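Local coordinates for uncharacterized protein (Legionella pneumophila subsp. pneumophila, PDB 5T2X), which is of unknown function but folds into an all-helical chain with no strands and belongs to the DUF5630 family, at residues A[141-146]-A[155-160]; A[172-177]-A[199-204]. All blocks are in the same frame, centred on the assembly; numbering follows the deposited sequence.

Contact 1 of 2, residues A[141-146]-A[155-160]; sequences WAYEKY and LLTLHY
T157 meets A142 and Y143 where helices 132-147 and 153-167 come closest, and the trio illustrates how a threonine and an alanine let two helices approach at 8.0 Å between the axes of the short segments. T157 sets its two branches to different tasks. OG1 stands beside its own backbone N and anti to the carbonyl carbon (chi1 -48°), which turns it back along its helix to hydrogen-bond the carbonyl O of Y153. From there it also rests against the opposite backbone, with OG1 3.1 Å from A142 C. The angle to the amide of Y143 is too poor for a bond, so this is polar packing only. The methyl, anti to the backbone N, meets the side chain of Y143 instead, with T157 CG2 3.7 Å from Y143 CB, while the Y143 ring leads off to bond N182 through its hydroxyl.

A142 supplies the small partner. Its CB lies 3.2 Å from T157 OG1 and 3.8 Å from L156 CB, and it also touches the edge of the Y160 ring, near the ring plane.

Beside the alanine, larger side chains make the contact. The CZ3 corner of W141 reaches across to L156 CD1 at 4.2 Å, and Y160 OH approaches the indole at its edge, 4.1 Å from CZ3. One indole face is backed by K145 CG, and the ring also meets F115. With the segments running at 158° and only a short connection between them, the arrangement is an antiparallel helical hairpin, a common building unit of all-alpha proteins.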
loop_
_atom_site.group_PDB
_atom_site.type_symbol
_atom_site.label_atom_id
_atom_site.label_comp_id
_atom_site.label_asym_id
_atom_site.label_seq_id
_atom_site.Cartn_x
_atom_site.Cartn_y
_atom_site.Cartn_z
ATOM N N TRP A 141 -8.100 9.970 5.574
ATOM C CA TRP A 141 -9.181 10.770 5.007
ATOM C C TRP A 141 -10.542 10.271 5.474
ATOM O O TRP A 141 -11.398 11.059 5.886
ATOM C CB TRP A 141 -9.089 10.749 3.480
ATOM C CG TRP A 141 -10.337 11.188 2.778
ATOM C CD1 TRP A 141 -10.803 12.465 2.652
ATOM C CD2 TRP A 141 -11.268 10.352 2.078
ATOM N NE1 TRP A 141 -11.970 12.473 1.929
ATOM C CE2 TRP A 141 -12.277 11.189 1.564
ATOM C CE3 TRP A 141 -11.346 8.975 1.842
ATOM C CZ2 TRP A 141 -13.353 10.697 0.828
ATOM C CZ3 TRP A 141 -12.416 8.488 1.111
ATOM C CH2 TRP A 141 -13.404 9.346 0.613
ATOM N N ALA A 142 -10.758 8.954 5.421
ATOM C CA ALA A 142 -12.044 8.412 5.839
ATOM C C ALA A 142 -12.231 8.509 7.347
ATOM O O ALA A 142 -13.364 8.655 7.820
ATOM C CB ALA A 142 -12.180 6.963 5.373
ATOM N N TYR A 143 -11.141 8.444 8.116
ATOM C CA TYR A 143 -11.264 8.548 9.567
ATOM C C TYR A 143 -11.686 9.950 9.985
ATOM O O TYR A 143 -12.521 10.109 10.883
ATOM C CB TYR A 143 -9.949 8.164 10.244
ATOM C CG TYR A 143 -10.000 8.294 11.749
ATOM C CD1 TYR A 143 -10.677 7.360 12.522
ATOM C CD2 TYR A 143 -9.381 9.356 12.397
ATOM C CE1 TYR A 143 -10.733 7.474 13.897
ATOM C CE2 TYR A 143 -9.429 9.477 13.776
ATOM C CZ TYR A 143 -10.106 8.534 14.520
ATOM O OH TYR A 143 -10.160 8.645 15.890
ATOM N N GLU A 144 -11.116 10.978 9.353
ATOM C CA GLU A 144 -11.517 12.345 9.669
ATOM C C GLU A 144 -12.959 12.605 9.250
ATOM O O GLU A 144 -13.679 13.350 9.924
ATOM C CB GLU A 144 -10.568 13.340 9.001
ATOM C CG GLU A 144 -9.135 13.265 9.512
ATOM C CD GLU A 144 -9.020 13.579 10.996
ATOM O OE1 GLU A 144 -9.832 14.383 11.506
ATOM O OE2 GLU A 144 -8.120 13.018 11.654
ATOM N N LYS A 145 -13.396 12.003 8.140
ATOM C CA LYS A 145 -14.805 12.070 7.765
ATOM C C LYS A 145 -15.678 11.418 8.830
ATOM O O LYS A 145 -16.716 11.963 9.221
ATOM C CB LYS A 145 -15.022 11.390 6.412
ATOM C CG LYS A 145 -14.371 12.089 5.233
ATOM C CD LYS A 145 -15.270 13.166 4.666
ATOM C CE LYS A 145 -14.629 13.847 3.469
ATOM N NZ LYS A 145 -15.503 14.913 2.906
ATOM N N TYR A 146 -15.267 10.242 9.306
ATOM C CA TYR A 146 -16.009 9.565 10.361
ATOM C C TYR A 146 -15.976 10.366 11.656
ATOM O O TYR A 146 -16.987 10.462 12.362
ATOM C CB TYR A 146 -15.439 8.161 10.572
ATOM C CG TYR A 146 -15.989 7.426 11.772
ATOM C CD1 TYR A 146 -17.341 7.127 11.870
ATOM C CD2 TYR A 146 -15.151 7.011 12.798
ATOM C CE1 TYR A 146 -17.845 6.448 12.963
ATOM C CE2 TYR A 146 -15.644 6.331 13.894
ATOM C CZ TYR A 146 -16.992 6.052 13.970
ATOM O OH TYR A 146 -17.488 5.376 15.057
ATOM N N LEU A 155 -16.408 2.545 7.882
ATOM C CA LEU A 155 -16.301 1.352 7.047
ATOM C C LEU A 155 -15.156 1.482 6.052
ATOM O O LEU A 155 -14.385 0.536 5.855
ATOM C CB LEU A 155 -17.620 1.108 6.312
ATOM C CG LEU A 155 -18.769 0.375 7.013
ATOM C CD1 LEU A 155 -19.135 1.007 8.346
ATOM C CD2 LEU A 155 -19.980 0.342 6.096
ATOM N N LEU A 156 -15.033 2.648 5.412
ATOM C CA LEU A 156 -13.938 2.866 4.473
ATOM C C LEU A 156 -12.596 2.908 5.190
ATOM O O LEU A 156 -11.595 2.400 4.670
ATOM C CB LEU A 156 -14.161 4.160 3.692
ATOM C CG LEU A 156 -15.261 4.148 2.634
ATOM C CD1 LEU A 156 -15.311 5.488 1.920
ATOM C CD2 LEU A 156 -15.032 3.018 1.645
ATOM N N THR A 157 -12.557 3.511 6.380
ATOM C CA THR A 157 -11.310 3.605 7.133
ATOM C C THR A 157 -10.722 2.224 7.388
ATOM O O THR A 157 -9.530 1.991 7.162
ATOM C CB THR A 157 -11.547 4.331 8.458
ATOM O OG1 THR A 157 -12.294 5.532 8.226
ATOM C CG2 THR A 157 -10.223 4.690 9.105
ATOM N N LEU A 158 -11.553 1.291 7.856
ATOM C CA LEU A 158 -11.064 -0.052 8.137
ATOM C C LEU A 158 -10.822 -0.839 6.855
ATOM O O LEU A 158 -9.930 -1.693 6.815
ATOM C CB LEU A 158 -12.051 -0.789 9.040
ATOM C CG LEU A 158 -11.501 -2.001 9.787
ATOM C CD1 LEU A 158 -10.353 -1.580 10.690
ATOM C CD2 LEU A 158 -12.601 -2.669 10.594
ATOM N N HIS A 159 -11.597 -0.564 5.803
ATOM C CA HIS A 159 -11.398 -1.262 4.538
ATOM C C HIS A 159 -10.041 -0.932 3.928
ATOM O O HIS A 159 -9.351 -1.820 3.414
ATOM C CB HIS A 159 -12.517 -0.913 3.560
ATOM C CG HIS A 159 -12.281 -1.423 2.173
ATOM N ND1 HIS A 159 -12.315 -2.764 1.858
ATOM C CD2 HIS A 159 -11.996 -0.772 1.021
ATOM C CE1 HIS A 159 -12.069 -2.917 0.570
ATOM N NE2 HIS A 159 -11.870 -1.725 0.038
ATOM N N TYR A 160 -9.647 0.342 3.964
ATOM C CA TYR A 160 -8.358 0.727 3.398
ATOM C C TYR A 160 -7.209 0.109 4.183
ATOM O O TYR A 160 -6.202 -0.303 3.597
ATOM C CB TYR A 160 -8.234 2.249 3.360
ATOM C CG TYR A 160 -9.161 2.911 2.365
ATOM C CD1 TYR A 160 -9.343 2.377 1.094
ATOM C CD2 TYR A 160 -9.862 4.064 2.697
ATOM C CE1 TYR A 160 -10.192 2.978 0.180
ATOM C CE2 TYR A 160 -10.714 4.669 1.791
ATOM C CZ TYR A 160 -10.875 4.123 0.535
ATOM O OH TYR A 160 -11.721 4.724 -0.369
#

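Contact 2 of 2, residues A[172-177]-A[199-204]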
loop_
_atom_site.group_PDB
_atom_site.type_symbol
_atom_site.label_atom_id
_atom_site.label_comp_id
_atom_site.label_asym_id
_atom_site.label_seq_id
_atom_site.Cartn_x
_atom_site.Cartn_y
_atom_site.Cartn_z
ATOM N N GLY A 172 1.419 -3.033 6.887
ATOM C CA GLY A 172 -0.010 -3.112 6.632
ATOM C C GLY A 172 -0.799 -3.464 7.880
ATOM O O GLY A 172 -1.804 -2.822 8.198
ATOM N N TYR A 173 -0.350 -4.489 8.609
ATOM C CA TYR A 173 -1.044 -4.879 9.831
ATOM C C TYR A 173 -0.867 -3.847 10.936
ATOM O O TYR A 173 -1.749 -3.701 11.790
ATOM C CB TYR A 173 -0.568 -6.257 10.294
ATOM C CG TYR A 173 -1.216 -7.387 9.530
ATOM C CD1 TYR A 173 -2.435 -7.913 9.934
ATOM C CD2 TYR A 173 -0.621 -7.913 8.391
ATOM C CE1 TYR A 173 -3.039 -8.940 9.233
ATOM C CE2 TYR A 173 -1.216 -8.940 7.684
ATOM C CZ TYR A 173 -2.425 -9.448 8.109
ATOM O OH TYR A 173 -3.022 -10.470 7.410
ATOM N N LEU A 174 0.253 -3.120 10.939
ATOM C CA LEU A 174 0.393 -2.019 11.885
ATOM C C LEU A 174 -0.588 -0.897 11.576
ATOM O O LEU A 174 -1.095 -0.246 12.499
ATOM C CB LEU A 174 1.830 -1.496 11.879
ATOM C CG LEU A 174 2.851 -2.357 12.626
ATOM C CD1 LEU A 174 4.223 -1.705 12.610
ATOM C CD2 LEU A 174 2.392 -2.607 14.054
ATOM N N LEU A 175 -0.870 -0.658 10.293
ATOM C CA LEU A 175 -1.886 0.324 9.932
ATOM C C LEU A 175 -3.269 -0.127 10.389
ATOM O O LEU A 175 -4.039 0.671 10.935
ATOM C CB LEU A 175 -1.870 0.570 8.422
ATOM C CG LEU A 175 -2.998 1.442 7.867
ATOM C CD1 LEU A 175 -2.948 2.839 8.465
ATOM C CD2 LEU A 175 -2.935 1.502 6.348
ATOM N N PHE A 176 -3.597 -1.405 10.172
ATOM C CA PHE A 176 -4.862 -1.943 10.661
ATOM C C PHE A 176 -4.938 -1.862 12.180
ATOM O O PHE A 176 -5.995 -1.553 12.741
ATOM C CB PHE A 176 -5.025 -3.387 10.189
ATOM C CG PHE A 176 -6.405 -3.952 10.397
ATOM C CD1 PHE A 176 -6.754 -4.555 11.596
ATOM C CD2 PHE A 176 -7.348 -3.897 9.384
ATOM C CE1 PHE A 176 -8.022 -5.083 11.782
ATOM C CE2 PHE A 176 -8.616 -4.423 9.564
ATOM C CZ PHE A 176 -8.953 -5.016 10.765
ATOM N N TYR A 177 -3.823 -2.135 12.860
ATOM C CA TYR A 177 -3.795 -2.048 14.316
ATOM C C TYR A 177 -4.039 -0.619 14.785
ATOM O O TYR A 177 -4.852 -0.378 15.685
ATOM C CB TYR A 177 -2.457 -2.581 14.838
ATOM C CG TYR A 177 -1.919 -1.864 16.057
ATOM C CD1 TYR A 177 -2.420 -2.131 17.326
ATOM C CD2 TYR A 177 -0.897 -0.929 15.940
ATOM C CE1 TYR A 177 -1.926 -1.477 18.442
ATOM C CE2 TYR A 177 -0.398 -0.272 17.049
ATOM C CZ TYR A 177 -0.914 -0.551 18.296
ATOM O OH TYR A 177 -0.417 0.103 19.399
ATOM N N GLU A 199 -4.961 -8.422 17.685
ATOM C CA GLU A 199 -4.685 -9.484 16.722
ATOM C C GLU A 199 -3.813 -8.978 15.580
ATOM O O GLU A 199 -2.830 -9.623 15.201
ATOM C CB GLU A 199 -5.997 -10.058 16.189
ATOM C CG GLU A 199 -5.822 -11.118 15.116
ATOM C CD GLU A 199 -7.146 -11.657 14.613
ATOM O OE1 GLU A 199 -8.172 -11.443 15.291
ATOM O OE2 GLU A 199 -7.163 -12.293 13.538
ATOM N N ALA A 200 -4.154 -7.812 15.025
ATOM C CA ALA A 200 -3.351 -7.245 13.946
ATOM C C ALA A 200 -1.963 -6.854 14.435
ATOM O O ALA A 200 -0.983 -6.969 13.690
ATOM C CB ALA A 200 -4.064 -6.040 13.336
ATOM N N LEU A 201 -1.859 -6.387 15.681
ATOM C CA LEU A 201 -0.552 -6.038 16.228
ATOM C C LEU A 201 0.319 -7.276 16.403
ATOM O O LEU A 201 1.521 -7.242 16.115
ATOM C CB LEU A 201 -0.720 -5.305 17.558
ATOM C CG LEU A 201 0.558 -4.895 18.292
ATOM C CD1 LEU A 201 1.429 -4.015 17.411
ATOM C CD2 LEU A 201 0.213 -4.181 19.590
ATOM N N LEU A 202 -0.271 -8.380 16.868
ATOM C CA LEU A 202 0.492 -9.614 17.023
ATOM C C LEU A 202 0.928 -10.168 15.672
ATOM O O LEU A 202 2.065 -10.631 15.524
ATOM C CB LEU A 202 -0.332 -10.650 17.790
ATOM C CG LEU A 202 -0.689 -10.302 19.237
ATOM C CD1 LEU A 202 -1.565 -11.381 19.855
ATOM C CD2 LEU A 202 0.567 -10.094 20.064
ATOM N N ILE A 203 0.040 -10.129 14.676
ATOM C CA ILE A 203 0.398 -10.607 13.343
ATOM C C ILE A 203 1.530 -9.769 12.764
ATOM O O ILE A 203 2.449 -10.297 12.126
ATOM C CB ILE A 203 -0.837 -10.608 12.423
ATOM C CG1 ILE A 203 -1.889 -11.588 12.943
ATOM C CG2 ILE A 203 -0.443 -10.966 10.997
ATOM C CD1 ILE A 203 -3.187 -11.556 12.163
ATOM N N ALA A 204 1.490 -8.453 12.989
ATOM C CA ALA A 204 2.548 -7.583 12.486
ATOM C C ALA A 204 3.901 -7.962 13.075
ATOM O O ALA A 204 4.928 -7.889 12.390
ATOM C CB ALA A 204 2.218 -6.123 12.794
#
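Two tyrosine faces, each covered by an aliphatic methyl, flank the line where helices 169-185 and 191-207 meet. I203 CG2 sits 3.6 Å from the centroid of the Y173 ring, almost exactly on the ring normal, in a textbook CH-pi contact. Y177 makes a second CH-pi contact: L201 CD1 lies 4.0 Å from its ring centroid, over the face, while the two side chains run alongside each other in the same direction and L201 CD2 comes 3.6 Å from Y177 CE1. Between the tyrosines the helices touch through alanines. A200 CB packs 3.5 Å from F176 CD1, and A204 CB is held 3.7 Å from both Y173 CB and L174 CD2; the same L174 methyl reaches L201 CD1. This is close packing of an antiparallel helix pair, at 160° and 7.9 Å between the segment axes, in which small residues on one helix admit aromatic ones from the other. F176 turns its CG anti to the backbone N (chi1 -168°), and its ring also meets helix 153-167 at C165. Further out, helix 237-248 backs L201 through W237 and I241 and meets Y177 at T244. Helix 252-272 lies against Y173 and I203, and its K265 forms a salt bridge with E199 OE2. A204 O accepts a hydrogen bond from T170 OG1, at the start of helix 169-185.

Overall arrangement
Contact 1 closes before contact 2 opens, so the two follow in series along the chain, each joining two consecutive helices in antiparallel fashion. Contact 1 pairs helices 132-147 and 153-167; contact 2 pairs helices 169-185 and 191-207. Their centres lie about 17 Å apart, and the middle helices 153-167 and 169-185 bind one hairpin to the next: L158 CD1 of the first packs 3.5 Å from F176 CE2 of the second. The result is a run of successive antiparallel helices, all four within the DUF5630 range, in which contact 1 is partly buried and contact 2 is buried, and the two hairpins succeed each other to make one continuous helical array.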